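Local coordinates for ribose ABC transporter, substrate binding protein (Conexibacter woesei, PDB 4KQ9) that probably binds ribose or a related sugar as the extracytoplasmic receptor of an ABC transporter, at residues Met239-Ser244 / Val276-Thr281; Arg117-Tyr122 / Val222-Asn227. The protein carries 1 engineered substitution. One frame throughout, in Å; residues are numbered along the deposited sequence.

Interaction 1 of 2, residues Met239-Ser244 / Val276-Thr281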
HETATM    1  N   MSE A 239      -0.078   0.691  19.847  1.00 15.52           N
HETATM    2  CA  MSE A 239      -0.865   0.304  18.643  1.00 16.70           C
HETATM    3  C   MSE A 239      -1.058  -1.176  18.694  1.00 16.96           C
HETATM    4  O   MSE A 239      -0.162  -1.887  19.194  1.00 18.31           O
HETATM    5  CB  MSE A 239      -0.101   0.622  17.384  1.00 19.34           C
HETATM    6  CG  MSE A 239      -0.241   2.096  17.044  1.00 25.79           C
HETATM    7 SE   MSE A 239       0.513   2.481  15.252  0.80 38.83          SE
HETATM    8  CE  MSE A 239      -0.003   0.933  14.346  1.00 16.15           C
ATOM      9  N   ALA A 240      -2.181  -1.689  18.203  1.00 14.68           N
ATOM     10  CA  ALA A 240      -2.454  -3.147  18.236  1.00 15.59           C
ATOM     11  C   ALA A 240      -1.975  -3.880  16.997  1.00 15.16           C
ATOM     12  O   ALA A 240      -1.556  -5.027  17.109  1.00 15.65           O
ATOM     13  CB  ALA A 240      -3.933  -3.428  18.440  1.00 15.63           C
ATOM     14  N   LEU A 241      -2.155  -3.284  15.817  1.00 12.30           N
ATOM     15  CA  LEU A 241      -1.883  -3.980  14.546  1.00 11.72           C
ATOM     16  C   LEU A 241      -1.463  -2.987  13.488  1.00 10.73           C
ATOM     17  O   LEU A 241      -2.050  -1.877  13.381  1.00  9.63           O
ATOM     18  CB  LEU A 241      -3.139  -4.672  14.044  1.00 12.75           C
ATOM     19  CG  LEU A 241      -3.168  -5.451  12.715  1.00 14.41           C
ATOM     20  CD1 LEU A 241      -2.591  -6.797  13.011  1.00 16.73           C
ATOM     21  CD2 LEU A 241      -4.585  -5.731  12.170  1.00 16.11           C
ATOM     22  N   THR A 242      -0.485  -3.354  12.706  1.00  9.69           N
ATOM     23  CA  THR A 242      -0.280  -2.679  11.438  1.00 11.16           C
ATOM     24  C   THR A 242      -0.113  -3.711  10.329  1.00 11.27           C
ATOM     25  O   THR A 242       0.147  -4.913  10.605  1.00 11.59           O
ATOM     26  CB  THR A 242       0.942  -1.746  11.529  1.00 12.12           C
ATOM     27  OG1 THR A 242       1.052  -0.960  10.340  1.00 12.41           O
ATOM     28  CG2 THR A 242       2.228  -2.508  11.740  1.00 12.45           C
ATOM     29  N   VAL A 243      -0.208  -3.280   9.081  1.00 11.47           N
ATOM     30  CA  VAL A 243      -0.120  -4.202   7.968  1.00 11.31           C
ATOM     31  C   VAL A 243       0.983  -3.715   7.019  1.00 11.22           C
ATOM     32  O   VAL A 243       0.965  -2.540   6.601  1.00 11.08           O
ATOM     33  CB  VAL A 243      -1.453  -4.342   7.236  1.00 12.16           C
ATOM     34  CG1 VAL A 243      -1.390  -5.415   6.094  1.00 12.85           C
ATOM     35  CG2 VAL A 243      -2.519  -4.768   8.221  1.00 14.09           C
ATOM     36  N   SER A 244       1.925  -4.596   6.663  1.00 10.84           N
ATOM     37  CA  SER A 244       2.925  -4.301   5.582  1.00 11.09           C
ATOM     38  C   SER A 244       2.386  -4.671   4.204  1.00 11.19           C
ATOM     39  O   SER A 244       1.758  -5.727   4.048  1.00  9.73           O
ATOM     40  CB  SER A 244       4.182  -5.055   5.827  1.00 12.60           C
ATOM     41  OG  SER A 244       5.004  -4.940   4.703  1.00 12.40           O
ATOM     42  N   VAL A 276       0.554  -9.385   1.703  1.00 11.62           N
ATOM     43  CA  VAL A 276       0.569  -8.445   2.827  1.00 11.66           C
ATOM     44  C   VAL A 276       0.781  -9.268   4.104  1.00 12.13           C
ATOM     45  O   VAL A 276       0.431 -10.464   4.110  1.00 11.99           O
ATOM     46  CB  VAL A 276      -0.732  -7.636   2.924  1.00 12.32           C
ATOM     47  CG1 VAL A 276      -1.017  -6.873   1.666  1.00 12.77           C
ATOM     48  CG2 VAL A 276      -1.954  -8.467   3.341  1.00 14.61           C
ATOM     49  N   ILE A 277       1.382  -8.652   5.119  1.00 11.69           N
ATOM     50  CA  ILE A 277       1.716  -9.286   6.373  1.00 12.59           C
ATOM     51  C   ILE A 277       1.229  -8.417   7.535  1.00 13.98           C
ATOM     52  O   ILE A 277       1.580  -7.248   7.588  1.00 12.48           O
ATOM     53  CB  ILE A 277       3.213  -9.536   6.545  1.00 12.90           C
ATOM     54  CG1 ILE A 277       3.691 -10.540   5.508  1.00 13.91           C
ATOM     55  CG2 ILE A 277       3.458 -10.171   7.888  1.00 13.96           C
ATOM     56  CD1 ILE A 277       5.137 -10.921   5.545  1.00 14.16           C
ATOM     57  N   GLU A 278       0.404  -8.982   8.393  1.00 15.93           N
ATOM     58  CA  GLU A 278      -0.075  -8.355   9.646  1.00 20.41           C
ATOM     59  C   GLU A 278       0.930  -8.521  10.775  1.00 20.40           C
ATOM     60  O   GLU A 278       1.497  -9.637  10.987  1.00 18.31           O
ATOM     61  CB  GLU A 278      -1.321  -9.087  10.160  1.00 27.52           C
ATOM     62  CG  GLU A 278      -2.455  -9.152   9.202  1.00 35.89           C
ATOM     63  CD  GLU A 278      -3.583 -10.090   9.675  1.00 45.20           C
ATOM     64  OE1 GLU A 278      -4.167  -9.884  10.771  1.00 51.59           O
ATOM     65  OE2 GLU A 278      -3.899 -11.048   8.930  1.00 52.76           O
ATOM     66  N   ILE A 279       1.084  -7.459  11.566  1.00 17.54           N
ATOM     67  CA  ILE A 279       2.055  -7.399  12.621  1.00 19.20           C
ATOM     68  C   ILE A 279       1.287  -6.931  13.839  1.00 18.29           C
ATOM     69  O   ILE A 279       0.749  -5.836  13.781  1.00 12.76           O
ATOM     70  CB  ILE A 279       3.104  -6.343  12.266  1.00 24.25           C
ATOM     71  CG1 ILE A 279       3.668  -6.606  10.881  1.00 29.91           C
ATOM     72  CG2 ILE A 279       4.209  -6.315  13.300  1.00 26.58           C
ATOM     73  CD1 ILE A 279       4.878  -5.790  10.616  1.00 33.95           C
ATOM     74  N   ASP A 280       1.190  -7.744  14.905  1.00 16.92           N
ATOM     75  CA  ASP A 280       0.509  -7.329  16.121  1.00 20.08           C
ATOM     76  C   ASP A 280       1.419  -7.466  17.324  1.00 18.43           C
ATOM     77  O   ASP A 280       2.543  -7.972  17.224  1.00 17.53           O
ATOM     78  CB  ASP A 280      -0.868  -7.970  16.267  1.00 23.33           C
ATOM     79  CG  ASP A 280      -0.799  -9.473  16.643  1.00 33.09           C
ATOM     80  OD1 ASP A 280      -0.170  -9.797  17.667  1.00 42.22           O
ATOM     81  OD2 ASP A 280      -1.387 -10.300  15.917  1.00 36.51           O
ATOM     82  N   THR A 281       0.986  -6.909  18.433  1.00 20.88           N
ATOM     83  CA  THR A 281       1.820  -6.835  19.622  1.00 23.05           C
ATOM     84  C   THR A 281       2.303  -8.243  20.029  1.00 22.82           C
ATOM     85  O   THR A 281       3.479  -8.417  20.276  1.00 26.69           O
ATOM     86  CB  THR A 281       1.094  -6.103  20.789  1.00 26.90           C
ATOM     87  OG1 THR A 281       0.638  -4.806  20.356  1.00 26.53           O
ATOM     88  CG2 THR A 281       2.080  -5.904  21.994  1.00 27.60           C
TER

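Interaction 2 of 2, residues Arg117-Tyr122 / Val222-Asn227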
ATOM      1  N   ARG A 117     -10.294  -6.020   5.514  1.00 18.61           N
ATOM      2  CA  ARG A 117     -10.869  -7.185   6.199  0.50 21.01           C
ATOM      3  C   ARG A 117      -9.950  -7.727   7.267  1.00 20.53           C
ATOM      4  O   ARG A 117     -10.409  -8.188   8.326  1.00 17.48           O
ATOM      5  CB  ARG A 117     -11.172  -8.321   5.199  0.50 23.33           C
ATOM      6  CG  ARG A 117     -12.391  -8.067   4.333  0.50 26.83           C
ATOM      7  CD  ARG A 117     -12.826  -9.286   3.500  0.50 28.95           C
ATOM      8  NE  ARG A 117     -12.415  -9.120   2.119  0.50 31.95           N
ATOM      9  CZ  ARG A 117     -11.282  -9.607   1.619  0.50 30.86           C
ATOM     10  NH1 ARG A 117     -10.993  -9.373   0.374  0.50 29.38           N
ATOM     11  NH2 ARG A 117     -10.459 -10.340   2.362  0.50 30.81           N
ATOM     12  N   LEU A 118      -8.654  -7.720   7.008  1.00 17.72           N
ATOM     13  CA  LEU A 118      -7.729  -8.190   8.032  1.00 19.50           C
ATOM     14  C   LEU A 118      -7.779  -7.313   9.311  1.00 16.88           C
ATOM     15  O   LEU A 118      -7.772  -7.830  10.489  1.00 16.39           O
ATOM     16  CB  LEU A 118      -6.286  -8.206   7.532  1.00 21.24           C
ATOM     17  CG  LEU A 118      -5.957  -9.168   6.365  1.00 26.18           C
ATOM     18  CD1 LEU A 118      -4.538  -8.858   5.918  1.00 26.81           C
ATOM     19  CD2 LEU A 118      -6.117 -10.630   6.798  1.00 30.89           C
ATOM     20  N   LYS A 119      -7.817  -6.002   9.078  1.00 14.66           N
ATOM     21  CA  LYS A 119      -7.862  -5.038  10.172  1.00 13.81           C
ATOM     22  C   LYS A 119      -9.171  -5.118  10.996  1.00 13.36           C
ATOM     23  O   LYS A 119      -9.127  -5.133  12.234  1.00 14.84           O
ATOM     24  CB  LYS A 119      -7.625  -3.618   9.618  1.00 13.05           C
ATOM     25  CG  LYS A 119      -6.147  -3.412   9.236  1.00 13.95           C
ATOM     26  CD  LYS A 119      -6.056  -2.278   8.185  1.00 15.71           C
ATOM     27  CE  LYS A 119      -5.786  -0.932   8.779  1.00 16.44           C
ATOM     28  NZ  LYS A 119      -5.712   0.271   7.869  1.00 15.84           N
ATOM     29  N   ALA A 120     -10.260  -5.155  10.289  1.00 14.05           N
ATOM     30  CA  ALA A 120     -11.584  -5.251  10.885  1.00 17.32           C
ATOM     31  C   ALA A 120     -11.783  -6.560  11.631  1.00 20.02           C
ATOM     32  O   ALA A 120     -12.320  -6.541  12.772  1.00 20.36           O
ATOM     33  CB  ALA A 120     -12.640  -4.999   9.874  1.00 17.44           C
ATOM     34  N   THR A 121     -11.253  -7.683  11.083  1.00 18.33           N
ATOM     35  CA  THR A 121     -11.325  -8.964  11.734  1.00 19.23           C
ATOM     36  C   THR A 121     -10.483  -9.057  12.996  1.00 18.74           C
ATOM     37  O   THR A 121     -10.916  -9.672  14.016  1.00 19.80           O
ATOM     38  CB  THR A 121     -10.945 -10.094  10.740  1.00 19.72           C
ATOM     39  OG1 THR A 121     -11.762  -9.955   9.614  1.00 17.47           O
ATOM     40  CG2 THR A 121     -11.132 -11.452  11.333  1.00 25.42           C
ATOM     41  N   TYR A 122      -9.287  -8.446  12.972  1.00 15.81           N
ATOM     42  CA  TYR A 122      -8.469  -8.385  14.111  1.00 17.38           C
ATOM     43  C   TYR A 122      -9.271  -7.759  15.277  1.00 17.71           C
ATOM     44  O   TYR A 122      -9.200  -8.254  16.432  1.00 16.93           O
ATOM     45  CB  TYR A 122      -7.188  -7.569  13.845  1.00 18.41           C
ATOM     46  CG  TYR A 122      -6.272  -7.555  15.002  1.00 20.59           C
ATOM     47  CD1 TYR A 122      -5.386  -8.614  15.198  1.00 21.90           C
ATOM     48  CD2 TYR A 122      -6.305  -6.523  15.927  1.00 21.85           C
ATOM     49  CE1 TYR A 122      -4.525  -8.609  16.249  1.00 23.22           C
ATOM     50  CE2 TYR A 122      -5.464  -6.514  17.015  1.00 23.23           C
ATOM     51  CZ  TYR A 122      -4.571  -7.581  17.154  1.00 24.44           C
ATOM     52  OH  TYR A 122      -3.746  -7.649  18.203  1.00 29.87           O
ATOM     53  N   VAL A 222      -5.417   0.366  14.962  1.00 11.31           N
ATOM     54  CA  VAL A 222      -4.932  -0.400  13.828  1.00 11.16           C
ATOM     55  C   VAL A 222      -4.699   0.547  12.631  1.00 11.89           C
ATOM     56  O   VAL A 222      -5.479   1.509  12.380  1.00 10.68           O
ATOM     57  CB  VAL A 222      -5.873  -1.576  13.439  1.00 12.34           C
ATOM     58  CG1 VAL A 222      -6.302  -2.470  14.654  1.00 12.55           C
ATOM     59  CG2 VAL A 222      -7.105  -1.043  12.775  1.00 14.43           C
ATOM     60  N   GLY A 223      -3.626   0.282  11.916  1.00 12.18           N
ATOM     61  CA  GLY A 223      -3.169   1.129  10.775  1.00 12.55           C
ATOM     62  C   GLY A 223      -2.590   0.259   9.662  1.00 13.79           C
ATOM     63  O   GLY A 223      -2.702  -0.949   9.734  1.00 13.72           O
ATOM     64  N   THR A 224      -1.988   0.850   8.646  1.00 13.92           N
ATOM     65  CA  THR A 224      -1.372   0.186   7.549  1.00 14.86           C
ATOM     66  C   THR A 224      -0.080   0.953   7.198  1.00 15.50           C
ATOM     67  O   THR A 224      -0.062   2.143   7.211  1.00 16.20           O
ATOM     68  CB  THR A 224      -2.293   0.172   6.315  1.00 15.17           C
ATOM     69  OG1 THR A 224      -3.469  -0.562   6.601  1.00 18.45           O
ATOM     70  CG2 THR A 224      -1.622  -0.431   5.157  1.00 13.90           C
ATOM     71  N   ASP A 225       0.934   0.188   6.880  1.00 15.06           N
ATOM     72  CA  ASP A 225       2.200   0.551   6.271  1.00 17.77           C
ATOM     73  C   ASP A 225       3.365  -0.145   6.966  1.00 15.93           C
ATOM     74  O   ASP A 225       4.378  -0.337   6.390  1.00 16.54           O
ATOM     75  CB  ASP A 225       2.495   2.055   6.262  1.00 18.58           C
ATOM     76  CG  ASP A 225       1.652   2.823   5.243  1.00 21.67           C
ATOM     77  OD1 ASP A 225       1.045   2.205   4.382  1.00 23.15           O
ATOM     78  OD2 ASP A 225       1.545   4.029   5.413  1.00 24.71           O
ATOM     79  N   ALA A 226       3.184  -0.470   8.221  1.00 13.94           N
ATOM     80  CA  ALA A 226       4.265  -1.029   9.000  1.00 14.56           C
ATOM     81  C   ALA A 226       5.487  -0.125   8.875  1.00 16.28           C
ATOM     82  O   ALA A 226       6.566  -0.588   8.644  1.00 16.14           O
ATOM     83  CB  ALA A 226       4.599  -2.431   8.538  1.00 15.72           C
ATOM     84  N   ASN A 227       5.303   1.166   9.031  1.00 14.96           N
ATOM     85  CA  ASN A 227       6.443   2.065   9.104  1.00 16.38           C
ATOM     86  C   ASN A 227       7.192   1.937  10.411  1.00 16.13           C
ATOM     87  O   ASN A 227       6.770   1.313  11.340  1.00 16.41           O
ATOM     88  CB  ASN A 227       6.085   3.482   8.768  1.00 16.24           C
ATOM     89  CG  ASN A 227       5.255   4.160   9.842  1.00 17.30           C
ATOM     90  OD1 ASN A 227       5.345   3.886  10.973  1.00 17.49           O
ATOM     91  ND2 ASN A 227       4.491   5.082   9.425  1.00 18.78           N
TER

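Interaction 1 of 2, residues Met239-Ser244 / Val276-Thr281
Leu241 turns its CG trans to the backbone N (chi1 178°), which brings CD1 over the neighbouring strand to lie 3.9 Å from Asp280 CB and touch Glu278 CB; Thr242 holds CG2 between its N and carbonyl carbon, 4.0 Å from Ile279 CB, the two side chains side by side and pointing the same way. Strands 241-244 and 277-280 form a two-stranded antiparallel ladder in the C-terminal lobe of a periplasmic binding protein fold. Thr242 with Ile279 and Ser244 with Ile277 are its hydrogen-bonded pairs. Thr242 N reaches Ile279 O at 3.0 Å and Ile279 N answers to Thr242 O; Ser244 N donates to Ile277 O at 2.8 Å, and Ile277 N returns a bond to Ser244 O. The beta-branched Thr242, Val243, Ile277 and Ile279 suit these extended backbones, and the ladder separates two environments. Leu241 and Asp280 meet Tyr122 of helix 112-126, and on that same face Val243 CG1 extends the apolar contact to Val276 CB, 3.9 Å away. Ser244, Ile277 and Ile279 on the other face pack on helix 291-297. The small hydroxyls there are bonded too: Thr242 OG1 to Asp199, Ser244 OG to Glu297. Just before Leu241, where the partner strand is ending, the pairing slackens, and Ala240 O receives a long, weak bond of 3.4 Å from Thr281 N.

Interaction 2 of 2, residues Arg117-Tyr122 / Val222-Asn227
Lys119 leaves helix 112-126 toward the end of strand 220-222 and follows the chain there, from Val222 to Thr224. Its CB rests 4.1 Å from Val222 CG2, an apolar meeting that suits the root of a buried lysine. CD already lies 3.5 Å from Thr224 OG1; from there the bend about the CG-CD bond (chi3 94°) turns CE and NZ to Gly223 O and to that hydroxyl. CE packs against both oxygens, 3.2 Å from Gly223 O. At the tip, NZ donates a hydrogen bond to Thr224 OG1 at 2.7 Å, the two side chains crossing at about a right angle. Thr224 offers the oxygen because OG1 stands trans to its own carbonyl carbon (chi1 -63°). NZ has a second acceptor in Tyr196 O and a cation-pi partner in Tyr195, so the buried amine is held from several quarters. A methionine in its place would probably take from Thr224 OG1 and Tyr196 O the donor that NZ supplies, and the cation-pi contact with Tyr195 with it.

One turn further along the helix, Tyr122 CD2 approaches Val222 CG1 obliquely at 4.2 Å; Val222 is thus covered by both helix residues, one methyl to each, as befits a branched apolar side chain closing a strand.

Helix 112-126 therefore lies over strand 220-222, the last of the four parallel strands, and its exit loop. Helix 143-159 packs on the helix at Ala120 and Thr121. Strand 241-244 is backbone-bonded along the further side of 220-222 and the loop, Leu241 to Gly223 and Val243 to Asp225, with the Leu241 side chain touching both Val222 and Tyr122.

How the interactions relate
The centres of the two contacts are about 6 Å apart, and strand 241-244 joins them. Having paired with 277-280 in interaction 1, it also runs beside 222-227 of interaction 2: Val243 O probably accepts from Asp225 N at 2.7 Å, and Thr242 OG1 from Ala226 N at 3.0 Å. The helix of interaction 2 covers the ladder as well, with Tyr122 OH 3.5 Å from Asp280 CB. Together they extend the C-terminal lobe beyond strand 220-222. Bound glycerol, probably from the crystallisation liquor, lies about 4 Å from the side chain of Val276, and about 6 Å from that of Thr224, so both contacts come near a region that may belong to the sugar cleft.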